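Local coordinates for protein putative S41 protease (Bacteroides fragilis NCTC 9343, PDB 3K50) that probably hydrolyses peptide bonds as a serine peptidase of family S41, at residues V22-Y27 with P34-P39. Numbering follows the deposited sequence. Where two conformers were deposited one is given.
Sequences VMRQEY and PSPAAP
Arg24 reaches from helix 18-26 to the proline-rich loop 34-39 and carries the whole contact with its guanidinium group. The side chain runs extended from CG to NE, with chi2 at -176°, which gives it the length to bridge the two segments. Their CA atoms come no nearer than 10.1 Å, those of Arg24 and Pro36. At the edge of the flat group, NH2 donates to the carbonyl oxygen of Pro34 over 3.1 Å from NH2 to O. The bond is nearly straight, 162° at the hydrogen, and lies close to both the guanidinium and the carbonyl planes. Beside it the oxygen of a water in the guanidinium plane lies 3.2 Å from Arg24 NH1, accepts from it and gives a weak bond to the same Pro34 oxygen. The Pro36 ring covers part of one face, its CG 3.6 Å above the plane and displaced toward the rim. Proline suits this place because its ring offers carbon to the face; its N has no hydrogen, so its approach to Arg24 NH2 is packing. One turn back on the helix, Asp20 forms a salt bridge with NE, which should help fix the group's rotation. Arginine suits its place because its several N-H donors serve Asp20, Pro34 and the water at once. This is a surface side-chain-to-backbone hydrogen bond, joining a helix to the irregular connection toward helix 45-52 within the S41 N-terminal domain.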
loop_
_atom_site.group_PDB
_atom_site.type_symbol
_atom_site.label_atom_id
_atom_site.label_comp_id
_atom_site.label_asym_id
_atom_site.label_seq_id
_atom_site.Cartn_x
_atom_site.Cartn_y
_atom_site.Cartn_z
ATOM N N VAL A 22 17.480 21.594 -1.782
ATOM C CA VAL A 22 17.404 20.228 -1.331
ATOM C C VAL A 22 17.437 19.272 -2.545
ATOM O O VAL A 22 18.070 18.235 -2.467
ATOM C CB VAL A 22 16.183 19.993 -0.422
ATOM C CG1 VAL A 22 14.898 20.288 -1.172
ATOM C CG2 VAL A 22 16.197 18.550 0.119
HETATM N N MSE A 23 16.820 19.639 -3.679
HETATM C CA MSE A 23 16.814 18.740 -4.844
HETATM C C MSE A 23 18.181 18.698 -5.533
HETATM O O MSE A 23 18.672 17.658 -5.884
HETATM C CB MSE A 23 15.725 19.152 -5.877
HETATM C CG MSE A 23 14.316 18.732 -5.463
HETATM SE SE MSE A 23 12.992 19.210 -6.843
HETATM C CE MSE A 23 13.438 17.868 -8.212
ATOM N N ARG A 24 18.796 19.847 -5.738
ATOM C CA ARG A 24 20.076 19.853 -6.437
ATOM C C ARG A 24 21.147 19.063 -5.599
ATOM O O ARG A 24 22.055 18.486 -6.160
ATOM C CB ARG A 24 20.467 21.289 -6.863
ATOM C CG ARG A 24 19.585 21.756 -8.021
ATOM C CD ARG A 24 19.906 23.127 -8.621
ATOM N NE ARG A 24 18.939 23.564 -9.644
ATOM C CZ ARG A 24 18.901 23.154 -10.909
ATOM N NH1 ARG A 24 19.775 22.287 -11.392
ATOM N NH2 ARG A 24 17.967 23.632 -11.714
ATOM N N GLN A 25 20.986 18.986 -4.278
ATOM C CA GLN A 25 21.937 18.274 -3.459
ATOM C C GLN A 25 21.588 16.798 -3.324
ATOM O O GLN A 25 22.471 15.950 -3.435
ATOM C CB GLN A 25 22.042 18.916 -2.053
ATOM C CG GLN A 25 22.892 18.077 -1.012
ATOM C CD GLN A 25 24.353 17.724 -1.442
ATOM O OE1 GLN A 25 24.820 16.600 -1.206
ATOM N NE2 GLN A 25 25.055 18.675 -2.082
ATOM N N GLU A 26 20.308 16.488 -3.113
ATOM C CA GLU A 26 19.893 15.147 -2.706
ATOM C C GLU A 26 19.204 14.253 -3.726
ATOM O O GLU A 26 19.083 13.066 -3.492
ATOM C CB GLU A 26 18.883 15.278 -1.563
ATOM C CG GLU A 26 19.300 16.111 -0.382
ATOM C CD GLU A 26 20.378 15.478 0.475
ATOM O OE1 GLU A 26 20.702 14.313 0.275
ATOM O OE2 GLU A 26 20.901 16.162 1.371
ATOM N N TYR A 27 18.721 14.824 -4.818
ATOM C CA TYR A 27 17.989 14.096 -5.828
ATOM C C TYR A 27 18.841 13.087 -6.582
ATOM O O TYR A 27 19.935 13.428 -7.043
ATOM C CB TYR A 27 17.452 15.103 -6.851
ATOM C CG TYR A 27 16.393 14.651 -7.839
ATOM C CD1 TYR A 27 15.390 13.738 -7.487
ATOM C CD2 TYR A 27 16.278 15.279 -9.053
ATOM C CE1 TYR A 27 14.383 13.390 -8.406
ATOM C CE2 TYR A 27 15.217 14.979 -9.978
ATOM C CZ TYR A 27 14.277 14.040 -9.625
ATOM O OH TYR A 27 13.232 13.745 -10.474
ATOM N N PRO A 34 15.914 20.194 -15.294
ATOM C CA PRO A 34 15.981 21.410 -16.168
ATOM C C PRO A 34 16.959 22.441 -15.657
ATOM O O PRO A 34 17.283 22.440 -14.473
ATOM C CB PRO A 34 14.568 21.977 -16.081
ATOM C CG PRO A 34 13.696 20.734 -15.889
ATOM C CD PRO A 34 14.537 19.715 -15.105
ATOM N N SER A 35 17.499 23.268 -16.544
ATOM C CA SER A 35 18.417 24.334 -16.091
ATOM C C SER A 35 17.729 25.379 -15.181
ATOM O O SER A 35 16.531 25.667 -15.360
ATOM C CB SER A 35 19.099 25.060 -17.274
ATOM O OG SER A 35 20.304 24.398 -17.664
ATOM N N PRO A 36 18.475 25.926 -14.195
ATOM C CA PRO A 36 17.906 26.952 -13.329
ATOM C C PRO A 36 17.186 28.023 -14.138
ATOM O O PRO A 36 17.812 28.703 -14.948
ATOM C CB PRO A 36 19.136 27.535 -12.605
ATOM C CG PRO A 36 20.092 26.395 -12.540
ATOM C CD PRO A 36 19.868 25.607 -13.812
ATOM N N ALA A 37 15.862 28.091 -13.966
ATOM C CA ALA A 37 15.000 29.080 -14.599
ATOM C C ALA A 37 14.941 30.338 -13.711
ATOM O O ALA A 37 15.771 30.498 -12.788
ATOM C CB ALA A 37 13.607 28.483 -14.804
ATOM N N ALA A 38 13.988 31.237 -13.995
ATOM C CA ALA A 38 13.799 32.455 -13.182
ATOM C C ALA A 38 12.998 32.047 -11.946
ATOM O O ALA A 38 11.972 31.377 -12.095
ATOM C CB ALA A 38 13.082 33.540 -13.964
ATOM N N PRO A 39 13.443 32.473 -10.739
ATOM C CA PRO A 39 12.810 32.041 -9.479
ATOM C C PRO A 39 11.369 32.508 -9.370
ATOM O O PRO A 39 11.013 33.571 -9.932
ATOM C CB PRO A 39 13.691 32.672 -8.384
ATOM C CG PRO A 39 14.360 33.807 -9.037
ATOM C CD PRO A 39 14.527 33.444 -10.495
HETATM O O HOH W 1 20.195 21.331 -14.463
#